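Local coordinates for protein N-acetylneuraminate lyase (Fusobacterium nucleatum subsp. nucleatum ATCC 25586, PDB 5ZJM) that is a lyase of the dihydrodipicolinate synthetase family that folds as a TIM barrel and assembles from four chains, at residues V12-D17 against N50-T55; K23-I28 against K59-I64; I64-A69 against T95-K100; A77-I82 against K100-V105; I134-F139 against V162-G167. All coordinates share one frame; numbering follows the deposited sequence.

Interaction 1 (V12-D17 against N50-T55); sequences VPYNED and NFMIST. With EDO (1,2-ethanediol), chain F.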
# COMPACT_ATOMS: atom_id res chain seq x y z
N VAL B 12 -6.57 7.40 29.53
CA VAL B 12 -6.20 7.13 30.92
C VAL B 12 -5.05 8.04 31.33
O VAL B 12 -4.00 8.05 30.68
CB VAL B 12 -5.85 5.65 31.12
CG1 VAL B 12 -5.80 5.31 32.61
CG2 VAL B 12 -6.86 4.77 30.40
N PRO B 13 -5.20 8.83 32.40
CA PRO B 13 -4.09 9.64 32.88
C PRO B 13 -3.16 8.83 33.77
O PRO B 13 -3.58 7.91 34.47
CB PRO B 13 -4.79 10.75 33.67
CG PRO B 13 -6.02 10.08 34.22
CD PRO B 13 -6.42 9.01 33.21
N TYR B 14 -1.88 9.20 33.74
CA TYR B 14 -0.85 8.47 34.46
C TYR B 14 -0.18 9.38 35.48
O TYR B 14 -0.06 10.59 35.27
CB TYR B 14 0.20 7.89 33.49
CG TYR B 14 -0.37 6.91 32.49
CD1 TYR B 14 -0.62 5.59 32.85
CD2 TYR B 14 -0.67 7.31 31.19
CE1 TYR B 14 -1.14 4.70 31.94
CE2 TYR B 14 -1.19 6.42 30.28
CZ TYR B 14 -1.42 5.11 30.65
OH TYR B 14 -1.94 4.23 29.74
N ASN B 15 0.24 8.77 36.59
CA ASN B 15 1.03 9.47 37.58
C ASN B 15 2.47 9.63 37.09
O ASN B 15 2.85 9.13 36.03
CB ASN B 15 1.01 8.74 38.92
CG ASN B 15 -0.31 8.89 39.64
OD1 ASN B 15 -0.88 9.98 39.69
ND2 ASN B 15 -0.79 7.80 40.22
N GLU B 16 3.27 10.36 37.87
CA GLU B 16 4.67 10.56 37.53
C GLU B 16 5.42 9.23 37.43
O GLU B 16 6.32 9.10 36.58
CB GLU B 16 5.33 11.46 38.57
CG GLU B 16 6.40 12.38 38.02
CD GLU B 16 6.94 13.34 39.08
OE1 GLU B 16 7.31 14.47 38.72
OE2 GLU B 16 6.98 12.95 40.27
N ASP B 17 5.06 8.24 38.24
CA ASP B 17 5.76 6.97 38.30
C ASP B 17 5.22 5.93 37.32
O ASP B 17 5.76 4.82 37.25
CB ASP B 17 5.70 6.41 39.73
CG ASP B 17 4.29 6.08 40.18
OD1 ASP B 17 3.33 6.63 39.60
OD2 ASP B 17 4.13 5.27 41.12
N ASN B 50 -3.51 3.47 26.01
CA ASN B 50 -4.24 2.61 26.94
C ASN B 50 -3.86 1.14 26.79
O ASN B 50 -3.96 0.38 27.76
CB ASN B 50 -5.75 2.75 26.73
CG ASN B 50 -6.25 4.14 27.02
OD1 ASN B 50 -5.52 4.98 27.55
ND2 ASN B 50 -7.50 4.40 26.66
N PHE B 51 -3.42 0.72 25.61
CA PHE B 51 -3.14 -0.69 25.39
C PHE B 51 -1.85 -1.15 26.05
O PHE B 51 -1.54 -2.34 25.99
CB PHE B 51 -3.08 -0.99 23.89
CG PHE B 51 -4.41 -1.31 23.29
CD1 PHE B 51 -5.58 -1.11 24.02
CD2 PHE B 51 -4.51 -1.81 22.00
CE1 PHE B 51 -6.81 -1.41 23.47
CE2 PHE B 51 -5.74 -2.11 21.45
CZ PHE B 51 -6.89 -1.91 22.18
N MET B 52 -1.11 -0.25 26.69
CA MET B 52 0.12 -0.63 27.36
C MET B 52 -0.10 -1.10 28.79
O MET B 52 0.80 -1.71 29.36
CB MET B 52 1.10 0.54 27.35
CG MET B 52 0.90 1.51 28.50
SD MET B 52 2.37 2.52 28.78
CE MET B 52 2.07 3.91 27.71
N ILE B 53 -1.26 -0.83 29.38
CA ILE B 53 -1.46 -1.10 30.80
C ILE B 53 -1.78 -2.58 31.01
O ILE B 53 -2.32 -3.26 30.13
CB ILE B 53 -2.55 -0.19 31.39
CG1 ILE B 53 -3.94 -0.56 30.87
CG2 ILE B 53 -2.26 1.27 31.06
CD1 ILE B 53 -5.05 0.26 31.50
N SER B 54 -1.41 -3.08 32.18
CA SER B 54 -1.73 -4.45 32.58
C SER B 54 -3.24 -4.69 32.53
O SER B 54 -4.05 -3.76 32.53
CB SER B 54 -1.20 -4.72 33.99
OG SER B 54 -2.04 -5.63 34.68
N THR B 55 -3.60 -5.97 32.49
CA THR B 55 -5.00 -6.35 32.66
C THR B 55 -5.53 -5.92 34.04
O THR B 55 -6.69 -5.53 34.16
CB THR B 55 -5.16 -7.86 32.46
OG1 THR B 55 -4.58 -8.55 33.58
CG2 THR B 55 -4.46 -8.29 31.18
C1 EDO F . -3.42 9.75 42.53
O1 EDO F . -4.82 9.48 42.59
C2 EDO F . -2.67 8.46 42.86
O2 EDO F . -3.21 7.40 42.06
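N50 reaches across to V12 with its amide. Its CB springs from a CA that places N50 CA 4.0 Å from Y14 OH. CG sits anti to the carbonyl carbon (chi1 -63°) and carries the amide to V12, lying 3.5 Å from V12 CG2. At the tip the two amide atoms divide their work. OD1 accepts the backbone N-H of V12, with V12 N 3.3 Å from N50 OD1; the bond is nearly straight at 164°, and the donor is tilted from the carbonyl plane. The methyl V12 CG2 lies 3.2 Å from the same N50 OD1. ND2 turns instead to the carbonyl oxygen of L10, so both ends of the amide are engaged. In this TIM barrel the contact thereby joins the loop after strand 5-9 to the loop after strand 40-43. Alongside, the methyl CG2 of I53 meets the edge of the Y14 ring near its plane, 3.7 Å from CE1 of Y14. The same I53 CG2 lies 3.3 Å from Y14 OH, a hydroxyl hydrogen-bonded to the backbone oxygen of E49. At the outer end N15 ND2 donates to O2 of a bound 1,2-ethanediol, 3.1 Å away.

Interaction 2 (K23-I28 against K59-I64); sequences KGLREI and KRVFEI. With EDO (1,2-ethanediol), chain F.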
# COMPACT_ATOMS: atom_id res chain seq x y z
N LYS B 23 -7.54 9.81 40.70
CA LYS B 23 -8.35 11.02 40.86
C LYS B 23 -8.36 11.85 39.58
O LYS B 23 -9.35 12.53 39.29
CB LYS B 23 -7.85 11.84 42.04
CG LYS B 23 -8.25 11.29 43.41
CD LYS B 23 -9.35 12.12 44.08
CE LYS B 23 -10.70 11.93 43.39
NZ LYS B 23 -11.87 12.15 44.29
N GLY B 24 -7.27 11.82 38.80
CA GLY B 24 -7.32 12.42 37.48
C GLY B 24 -8.32 11.72 36.58
O GLY B 24 -9.00 12.35 35.77
N LEU B 25 -8.42 10.39 36.72
CA LEU B 25 -9.38 9.63 35.94
C LEU B 25 -10.82 10.03 36.28
O LEU B 25 -11.65 10.22 35.38
CB LEU B 25 -9.16 8.14 36.20
CG LEU B 25 -9.50 7.05 35.17
CD1 LEU B 25 -9.20 5.69 35.77
CD2 LEU B 25 -10.93 7.12 34.72
N ARG B 26 -11.12 10.18 37.57
CA ARG B 26 -12.47 10.59 37.95
C ARG B 26 -12.80 11.97 37.41
O ARG B 26 -13.92 12.23 36.97
CB ARG B 26 -12.61 10.55 39.47
CG ARG B 26 -12.43 9.16 40.06
CD ARG B 26 -12.63 9.17 41.57
NE ARG B 26 -12.36 7.87 42.17
CZ ARG B 26 -13.24 6.88 42.26
NH1 ARG B 26 -14.46 7.03 41.77
NH2 ARG B 26 -12.90 5.73 42.83
N GLU B 27 -11.81 12.87 37.41
CA GLU B 27 -12.07 14.23 36.95
C GLU B 27 -12.28 14.30 35.44
O GLU B 27 -13.01 15.17 34.96
CB GLU B 27 -10.94 15.16 37.40
CG GLU B 27 -11.05 15.54 38.87
CD GLU B 27 -10.12 16.66 39.27
OE1 GLU B 27 -10.41 17.35 40.28
OE2 GLU B 27 -9.10 16.86 38.58
N ILE B 28 -11.65 13.39 34.68
CA ILE B 28 -11.90 13.36 33.25
C ILE B 28 -13.31 12.85 32.98
O ILE B 28 -14.02 13.37 32.10
CB ILE B 28 -10.85 12.51 32.52
CG1 ILE B 28 -9.45 13.08 32.72
CG2 ILE B 28 -11.18 12.41 31.04
CD1 ILE B 28 -8.36 12.13 32.30
N LYS B 59 -8.55 -3.57 34.94
CA LYS B 59 -9.70 -3.85 35.78
C LYS B 59 -10.01 -2.67 36.70
O LYS B 59 -11.18 -2.36 36.95
CB LYS B 59 -9.46 -5.12 36.60
CG LYS B 59 -9.32 -6.37 35.76
CD LYS B 59 -9.78 -7.61 36.50
CE LYS B 59 -9.47 -8.88 35.71
NZ LYS B 59 -8.29 -9.61 36.25
N ARG B 60 -8.97 -1.99 37.19
CA ARG B 60 -9.21 -0.84 38.05
C ARG B 60 -9.79 0.33 37.27
O ARG B 60 -10.62 1.08 37.81
CB ARG B 60 -7.91 -0.42 38.75
CG ARG B 60 -8.06 0.76 39.69
CD ARG B 60 -8.67 0.34 41.03
NE ARG B 60 -9.59 1.35 41.55
CZ ARG B 60 -10.62 1.09 42.36
NH1 ARG B 60 -10.86 -0.16 42.74
NH2 ARG B 60 -11.40 2.07 42.78
N VAL B 61 -9.39 0.50 36.00
CA VAL B 61 -9.97 1.56 35.19
C VAL B 61 -11.45 1.31 34.94
O VAL B 61 -12.28 2.22 35.04
CB VAL B 61 -9.19 1.71 33.87
CG1 VAL B 61 -9.92 2.67 32.92
CG2 VAL B 61 -7.78 2.20 34.13
N PHE B 62 -11.81 0.06 34.62
CA PHE B 62 -13.22 -0.26 34.38
C PHE B 62 -14.06 -0.04 35.63
O PHE B 62 -15.22 0.39 35.54
CB PHE B 62 -13.35 -1.71 33.90
CG PHE B 62 -12.93 -1.92 32.47
CD1 PHE B 62 -13.42 -1.11 31.47
CD2 PHE B 62 -12.06 -2.95 32.14
CE1 PHE B 62 -13.04 -1.31 30.15
CE2 PHE B 62 -11.68 -3.15 30.83
CZ PHE B 62 -12.17 -2.33 29.83
N GLU B 63 -13.51 -0.34 36.80
CA GLU B 63 -14.26 -0.19 38.04
C GLU B 63 -14.39 1.28 38.43
O GLU B 63 -15.47 1.72 38.85
CB GLU B 63 -13.60 -0.99 39.15
CG GLU B 63 -14.04 -0.64 40.55
CD GLU B 63 -13.42 -1.54 41.59
OE1 GLU B 63 -12.29 -2.03 41.35
OE2 GLU B 63 -14.05 -1.76 42.65
N ILE B 64 -13.32 2.05 38.28
CA ILE B 64 -13.38 3.49 38.54
C ILE B 64 -14.37 4.17 37.61
O ILE B 64 -15.14 5.04 38.02
CB ILE B 64 -11.98 4.11 38.43
CG1 ILE B 64 -11.11 3.68 39.61
CG2 ILE B 64 -12.06 5.62 38.35
CD1 ILE B 64 -9.65 4.05 39.44
C1 EDO F . -3.42 9.75 42.53
O1 EDO F . -4.82 9.48 42.59
C2 EDO F . -2.67 8.46 42.86
O2 EDO F . -3.21 7.40 42.06
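The guanidinium of R26 carries the methyl CG2 of I64 over the centre of one face, 4.3 Å above its plane. R60 meets the same group differently: NH2 of R26 stands at the edge of the R60 guanidinium, near its plane, with R26 NH2 and R60 NH2 4.0 Å apart. The two planes are turned 56° against each other, so the groups do not stack. Like charges this close are probably compensated by neighbouring carboxylates: E63 OE1 forms a 2.7 Å salt bridge with R60 NH1, while R26 NH1 is paired with D67 and E68, further along helix 55-69. R26 comes to this place on a chain extended from CG to NE, which crosses I64 at about a right angle.

Helices 22-35 and 55-69, adjacent members of the outer layer of the TIM barrel, approach here to 10.7 Å between the axes of the short segments, at a crossing angle of -43°. Beside the arginines lies the buried, apolar part of the interface. L25 has its CG anti to the backbone N (chi1 -152°), and this sends CD1 between the two branches of I64 and the side chain of V61. CD1 of L25 is 3.9 Å from I64 CG2 and 4.1 Å from V61 CG2. At the start of the first segment, K23 N makes a weak hydrogen bond to O1 of 1,2-ethanediol.

Interaction 3 (I64-A69 against T95-K100); sequences IAIDEA and TKLGYK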
# COMPACT_ATOMS: atom_id res chain seq x y z
N ILE B 64 -13.32 2.05 38.28
CA ILE B 64 -13.38 3.49 38.54
C ILE B 64 -14.37 4.17 37.61
O ILE B 64 -15.14 5.04 38.02
CB ILE B 64 -11.98 4.11 38.43
CG1 ILE B 64 -11.11 3.68 39.61
CG2 ILE B 64 -12.06 5.62 38.35
CD1 ILE B 64 -9.65 4.05 39.44
N ALA B 65 -14.38 3.77 36.33
CA ALA B 65 -15.24 4.43 35.36
C ALA B 65 -16.72 4.17 35.64
O ALA B 65 -17.54 5.09 35.57
CB ALA B 65 -14.88 3.99 33.94
N ILE B 66 -17.08 2.93 35.96
CA ILE B 66 -18.49 2.63 36.19
C ILE B 66 -18.95 3.24 37.51
O ILE B 66 -20.12 3.61 37.66
CB ILE B 66 -18.75 1.11 36.14
CG1 ILE B 66 -20.25 0.84 36.07
CG2 ILE B 66 -18.13 0.41 37.34
CD1 ILE B 66 -20.62 -0.28 35.12
N ASP B 67 -18.04 3.42 38.46
CA ASP B 67 -18.41 3.96 39.76
C ASP B 67 -18.48 5.48 39.76
O ASP B 67 -19.23 6.06 40.55
CB ASP B 67 -17.41 3.49 40.81
CG ASP B 67 -17.51 4.25 42.12
OD1 ASP B 67 -16.88 5.33 42.23
OD2 ASP B 67 -18.22 3.77 43.03
N GLU B 68 -17.76 6.14 38.85
CA GLU B 68 -17.85 7.59 38.74
C GLU B 68 -18.99 8.03 37.84
O GLU B 68 -19.59 9.09 38.07
CB GLU B 68 -16.52 8.15 38.22
CG GLU B 68 -16.43 9.67 38.27
CD GLU B 68 -16.52 10.21 39.68
OE1 GLU B 68 -15.92 9.60 40.59
OE2 GLU B 68 -17.18 11.25 39.87
N ALA B 69 -19.28 7.25 36.79
CA ALA B 69 -20.37 7.57 35.88
C ALA B 69 -21.75 7.15 36.37
O ALA B 69 -22.74 7.66 35.84
CB ALA B 69 -20.10 6.93 34.51
N THR B 95 -18.75 -7.36 32.93
CA THR B 95 -20.16 -7.72 32.90
C THR B 95 -20.73 -7.81 34.32
O THR B 95 -21.86 -7.38 34.56
CB THR B 95 -20.35 -9.05 32.17
OG1 THR B 95 -19.77 -8.96 30.86
CG2 THR B 95 -21.82 -9.40 32.03
N LYS B 96 -19.95 -8.34 35.26
CA LYS B 96 -20.39 -8.38 36.65
C LYS B 96 -20.38 -7.00 37.29
O LYS B 96 -21.13 -6.76 38.24
CB LYS B 96 -19.52 -9.36 37.45
CG LYS B 96 -19.89 -9.48 38.92
CD LYS B 96 -21.14 -10.33 39.11
CE LYS B 96 -21.19 -10.97 40.50
NZ LYS B 96 -20.98 -12.45 40.44
N LEU B 97 -19.57 -6.08 36.76
CA LEU B 97 -19.53 -4.72 37.30
C LEU B 97 -20.70 -3.87 36.82
O LEU B 97 -20.94 -2.80 37.40
CB LEU B 97 -18.21 -4.05 36.91
CG LEU B 97 -17.12 -4.02 37.97
CD1 LEU B 97 -16.71 -5.43 38.36
CD2 LEU B 97 -15.93 -3.26 37.43
N GLY B 98 -21.42 -4.30 35.80
CA GLY B 98 -22.58 -3.58 35.31
C GLY B 98 -22.47 -3.04 33.89
O GLY B 98 -23.42 -2.40 33.43
N TYR B 99 -21.38 -3.27 33.18
CA TYR B 99 -21.29 -2.82 31.79
C TYR B 99 -22.27 -3.60 30.93
O TYR B 99 -22.30 -4.84 30.96
CB TYR B 99 -19.86 -3.00 31.27
CG TYR B 99 -18.89 -1.94 31.74
CD1 TYR B 99 -18.31 -2.01 33.00
CD2 TYR B 99 -18.54 -0.87 30.92
CE1 TYR B 99 -17.42 -1.05 33.43
CE2 TYR B 99 -17.64 0.09 31.34
CZ TYR B 99 -17.08 -0.00 32.60
OH TYR B 99 -16.19 0.96 33.03
N LYS B 100 -23.08 -2.88 30.16
CA LYS B 100 -24.11 -3.50 29.35
C LYS B 100 -23.70 -3.69 27.89
O LYS B 100 -24.48 -4.24 27.11
CB LYS B 100 -25.40 -2.67 29.41
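This is an apolar contact at the outer layer of the barrel, in which I66, near the end of helix 55-69, presses against the turn that closes helix 84-97 and leads to strand 101-103. With CG1 anti to the backbone N (chi1 -167°), the I66 side chain extends across to the turn, and CD1 lands where the chain leaves the helix: CD1 of I66 is 3.4 Å from the carbonyl oxygen of L97 and 3.5 Å from the carbonyl carbon of G98. I66 CG2 lies 4.3 Å from L97 CD2, a looser contact.

G98 ends the helix with a Schellman motif. Its phi of 116° suits glycine, and the absence of a side chain lets the methyl of I66 come so near the backbone. Immediately after it, the ring of Y99 turns toward helix 55-69. The CD1 carbon of Y99 lies 3.6 Å from I66 CD1, with the methyl approaching the ring obliquely, and CE1 of Y99 is 3.7 Å from I66 CB. Y99 OH touches A65 CB at 3.4 Å; a hydrogen bond to the backbone oxygen of F62, one turn back in helix 55-69, fixes this tip of the tyrosine.

Inward, both I66 and Y99 rest on L75 of strand 74-78, with Y99 touching A77 as well; on the other flank of helix 55-69, E68 and A69 reach helix 22-35.

Interaction 4 (A77-I82 against K100-V105); sequences AQVGSI and KCLSAV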
# COMPACT_ATOMS: atom_id res chain seq x y z
N ALA B 77 -17.28 -1.23 27.05
CA ALA B 77 -16.01 -1.71 27.57
C ALA B 77 -15.27 -2.43 26.45
O ALA B 77 -15.74 -3.45 25.93
CB ALA B 77 -16.21 -2.65 28.76
N GLN B 78 -14.11 -1.91 26.08
CA GLN B 78 -13.25 -2.55 25.09
C GLN B 78 -12.37 -3.56 25.83
O GLN B 78 -11.52 -3.17 26.62
CB GLN B 78 -12.42 -1.51 24.35
CG GLN B 78 -11.96 -1.94 22.97
CD GLN B 78 -10.94 -3.05 23.04
OE1 GLN B 78 -11.05 -4.06 22.36
NE2 GLN B 78 -9.93 -2.86 23.89
N VAL B 79 -12.58 -4.85 25.56
CA VAL B 79 -11.95 -5.91 26.34
C VAL B 79 -10.97 -6.74 25.52
O VAL B 79 -10.39 -7.69 26.05
CB VAL B 79 -12.99 -6.83 27.01
CG1 VAL B 79 -13.92 -6.01 27.91
CG2 VAL B 79 -13.79 -7.61 25.96
N GLY B 80 -10.76 -6.41 24.25
CA GLY B 80 -9.88 -7.17 23.39
C GLY B 80 -8.43 -6.74 23.56
O GLY B 80 -8.01 -6.30 24.63
N SER B 81 -7.65 -7.00 22.50
CA SER B 81 -6.27 -6.56 22.30
C SER B 81 -5.28 -7.70 22.51
O SER B 81 -4.58 -8.09 21.57
CB SER B 81 -5.91 -5.37 23.21
OG SER B 81 -4.52 -5.33 23.50
N ILE B 82 -5.20 -8.24 23.73
CA ILE B 82 -4.09 -9.12 24.09
C ILE B 82 -4.30 -10.55 23.59
O ILE B 82 -3.55 -11.01 22.71
CB ILE B 82 -3.83 -9.06 25.61
CG1 ILE B 82 -2.97 -10.23 26.09
CG2 ILE B 82 -5.14 -8.90 26.37
CD1 ILE B 82 -2.54 -10.11 27.53
N LYS B 100 -23.08 -2.88 30.16
CA LYS B 100 -24.11 -3.50 29.35
C LYS B 100 -23.70 -3.69 27.89
O LYS B 100 -24.48 -4.24 27.11
CB LYS B 100 -25.40 -2.67 29.41
N CYS B 101 -22.50 -3.26 27.51
CA CYS B 101 -22.06 -3.48 26.14
C CYS B 101 -20.55 -3.64 26.09
O CYS B 101 -19.82 -2.95 26.81
CB CYS B 101 -22.49 -2.33 25.21
SG CYS B 101 -22.31 -2.77 23.47
N LEU B 102 -20.10 -4.54 25.23
CA LEU B 102 -18.68 -4.80 25.06
C LEU B 102 -18.27 -4.50 23.64
O LEU B 102 -19.09 -4.43 22.72
CB LEU B 102 -18.34 -6.26 25.38
CG LEU B 102 -18.61 -6.78 26.79
CD1 LEU B 102 -17.75 -8.00 27.06
CD2 LEU B 102 -18.33 -5.69 27.81
N SER B 103 -16.97 -4.30 23.47
CA SER B 103 -16.34 -4.27 22.16
C SER B 103 -15.00 -4.96 22.29
O SER B 103 -14.46 -5.11 23.39
CB SER B 103 -16.21 -2.84 21.63
OG SER B 103 -15.06 -2.20 22.15
N ALA B 104 -14.47 -5.41 21.16
CA ALA B 104 -13.22 -6.17 21.19
C ALA B 104 -12.54 -6.04 19.84
O ALA B 104 -13.14 -6.35 18.81
CB ALA B 104 -13.49 -7.64 21.52
N VAL B 105 -11.31 -5.57 19.85
CA VAL B 105 -10.47 -5.69 18.67
C VAL B 105 -9.90 -7.10 18.65
O VAL B 105 -9.75 -7.76 19.69
CB VAL B 105 -9.37 -4.61 18.66
CG1 VAL B 105 -10.00 -3.23 18.74
CG2 VAL B 105 -8.41 -4.81 19.82
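A77 and Q78 pair with L102 and S103 as neighbouring parallel strands of the TIM barrel, the two strands of a beta-alpha-beta unit linked by helix 84-97. The backbone bonds come first. A77 is gripped at both ends, its N donating to C101 O and its O accepting from S103 N at 2.9 Å. The bond from V79 N to S103 O, also 2.9 Å, continues the pattern just past the end of strand 74-78.

Apolar contacts lie on the outer side, toward helix 84-97: CB of A77 is 3.8 Å from CD2 of L102, and the CG2 methyl of V79 sits 4.1 Å from L102 CD1. Q78 and S103 occupy the other face, where the hydroxyl of S103, hydrogen-bonded to Y42, touches CG of Q78 at 3.2 Å.

Side-chain polar bonds complete the contact beyond the strands. Q78 bends at chi2 (-69°), which carries its amide forward, toward G80 and V105; NE2 bonds to the carbonyl oxygen of G44. The OE1 of Q78 does the backbone's work where the strand pairing has stopped: V105 N, 2.9 Å from Q78 OE1, and G80 N, 3.0 Å from the same oxygen, donate to it from opposite faces of the amide plane.

Interaction 5 (I134-F139 against V162-G167); sequences IYSIPF and VKFTAG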
# COMPACT_ATOMS: atom_id res chain seq x y z
N ILE B 134 -18.49 -4.93 17.16
CA ILE B 134 -17.30 -5.38 16.44
C ILE B 134 -16.65 -4.20 15.75
O ILE B 134 -17.23 -3.13 15.60
CB ILE B 134 -17.62 -6.50 15.42
CG1 ILE B 134 -18.64 -6.01 14.39
CG2 ILE B 134 -18.08 -7.77 16.11
CD1 ILE B 134 -19.21 -7.10 13.54
N TYR B 135 -15.42 -4.41 15.29
CA TYR B 135 -14.66 -3.42 14.55
C TYR B 135 -14.68 -3.81 13.08
O TYR B 135 -14.54 -4.99 12.74
CB TYR B 135 -13.22 -3.34 15.06
CG TYR B 135 -13.04 -2.43 16.25
CD1 TYR B 135 -13.57 -2.77 17.49
CD2 TYR B 135 -12.33 -1.25 16.14
CE1 TYR B 135 -13.40 -1.95 18.59
CE2 TYR B 135 -12.16 -0.42 17.23
CZ TYR B 135 -12.70 -0.77 18.45
OH TYR B 135 -12.52 0.06 19.53
N SER B 136 -14.87 -2.83 12.20
CA SER B 136 -14.92 -3.11 10.77
C SER B 136 -13.57 -3.57 10.23
O SER B 136 -13.53 -4.24 9.19
CB SER B 136 -15.42 -1.88 10.01
OG SER B 136 -14.49 -0.82 10.12
N ILE B 137 -12.47 -3.24 10.90
CA ILE B 137 -11.13 -3.64 10.49
C ILE B 137 -10.53 -4.51 11.58
O ILE B 137 -10.35 -4.05 12.71
CB ILE B 137 -10.23 -2.43 10.22
CG1 ILE B 137 -10.77 -1.59 9.06
CG2 ILE B 137 -8.80 -2.87 9.95
CD1 ILE B 137 -10.14 -0.22 8.98
N PRO B 138 -10.19 -5.77 11.30
CA PRO B 138 -9.44 -6.57 12.27
C PRO B 138 -8.13 -5.88 12.63
O PRO B 138 -7.44 -5.33 11.77
CB PRO B 138 -9.20 -7.90 11.55
CG PRO B 138 -10.31 -7.98 10.56
CD PRO B 138 -10.58 -6.57 10.12
N PHE B 139 -7.80 -5.92 13.92
CA PHE B 139 -6.63 -5.24 14.48
C PHE B 139 -5.40 -5.46 13.61
O PHE B 139 -4.98 -6.59 13.37
CB PHE B 139 -6.37 -5.77 15.89
CG PHE B 139 -5.61 -4.82 16.79
CD1 PHE B 139 -5.77 -3.45 16.67
CD2 PHE B 139 -4.74 -5.31 17.76
CE1 PHE B 139 -5.07 -2.58 17.50
CE2 PHE B 139 -4.04 -4.45 18.59
CZ PHE B 139 -4.21 -3.08 18.46
N VAL B 162 -21.42 -2.27 14.93
CA VAL B 162 -20.06 -2.23 14.39
C VAL B 162 -19.55 -0.80 14.49
O VAL B 162 -20.28 0.16 14.23
CB VAL B 162 -20.04 -2.74 12.94
CG1 VAL B 162 -21.15 -2.09 12.12
CG2 VAL B 162 -18.68 -2.49 12.29
N LYS B 163 -18.28 -0.67 14.88
CA LYS B 163 -17.57 0.61 14.88
C LYS B 163 -16.69 0.69 13.64
O LYS B 163 -15.78 -0.12 13.47
CB LYS B 163 -16.72 0.76 16.14
CG LYS B 163 -15.82 1.98 16.14
CD LYS B 163 -14.95 2.02 17.39
CE LYS B 163 -13.79 2.99 17.24
NZ LYS B 163 -13.17 3.29 18.56
N PHE B 164 -16.98 1.66 12.77
CA PHE B 164 -16.20 1.89 11.55
C PHE B 164 -15.01 2.79 11.86
O PHE B 164 -15.19 3.92 12.34
CB PHE B 164 -17.06 2.54 10.47
CG PHE B 164 -17.71 1.58 9.55
CD1 PHE B 164 -18.83 0.86 9.95
CD2 PHE B 164 -17.22 1.39 8.27
CE1 PHE B 164 -19.43 -0.03 9.09
CE2 PHE B 164 -17.82 0.50 7.41
CZ PHE B 164 -18.93 -0.21 7.82
N THR B 165 -13.81 2.31 11.56
CA THR B 165 -12.59 3.08 11.79
C THR B 165 -12.04 3.73 10.53
O THR B 165 -11.45 4.81 10.62
CB THR B 165 -11.51 2.19 12.42
OG1 THR B 165 -11.54 0.90 11.79
CG2 THR B 165 -11.76 2.04 13.91
N ALA B 166 -12.17 3.09 9.37
CA ALA B 166 -11.76 3.69 8.11
C ALA B 166 -12.94 4.41 7.48
O ALA B 166 -14.09 3.95 7.57
CB ALA B 166 -11.22 2.63 7.15
N GLY B 167 -12.66 5.53 6.83
CA GLY B 167 -13.71 6.34 6.24
C GLY B 167 -14.11 5.89 4.85
O GLY B 167 -14.03 6.67 3.90
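I134 and V162 mark the tight end of this contact, where strands 131-135 and 159-164 of the barrel run parallel. K163 N donates to I134 O at 2.8 Å in a nearly straight bond (168°), and S136 N returns to K163 O at 3.1 Å. Outside the barrel wall, CG1 of I134 rests 3.8 Å from V162 CB. On the inner face K163 runs fully extended beside Y135, pointing the same way, its CD 3.7 Å from CE2 of Y135. Two residues on from I134 and V162, CB of S136 stands over the centre of the F164 ring, 4.1 Å from its centroid, a CH-pi contact only 9° off the ring normal; the serine hydroxyl is bonded to N144.

Past the strand ends the contact is looser and reaches partly exposed residues. There I137 sends CD1 to T165 OG1 at 3.3 Å and to CB of A166 at 3.6 Å.

The chemistry implies two separate controls on K163: the backbone bonds fix where the residue starts, and packing along Y135 probably steers its extended chain, while its amine lies by the Y42 ring in a cation-pi contact and bonds only weakly to Y135 OH, an atom whose position is less sure.

The five contacts follow the barrel from its first strand-helix units to its sixth strand. Interactions 1 and 2 meet where P13 CG comes 3.5 Å from L25 N, and both touch the same 1,2-ethanediol. Interactions 2 and 3 both use helix 55-69, share I64 and touch again where E63 CA is 3.5 Å from L97 CD2. Inward, F62 CE1 packs 3.7 Å from A77 CB, joining interaction 2 to interaction 4. Y135 then meets interaction 4, its CE1 3.6 Å from V105 CG1. Interactions 1, 4 and 5 gather loops at the C-terminal strand ends, where TIM barrels have their active sites; there F51 CE2 lies 3.5 Å from F139 CZ.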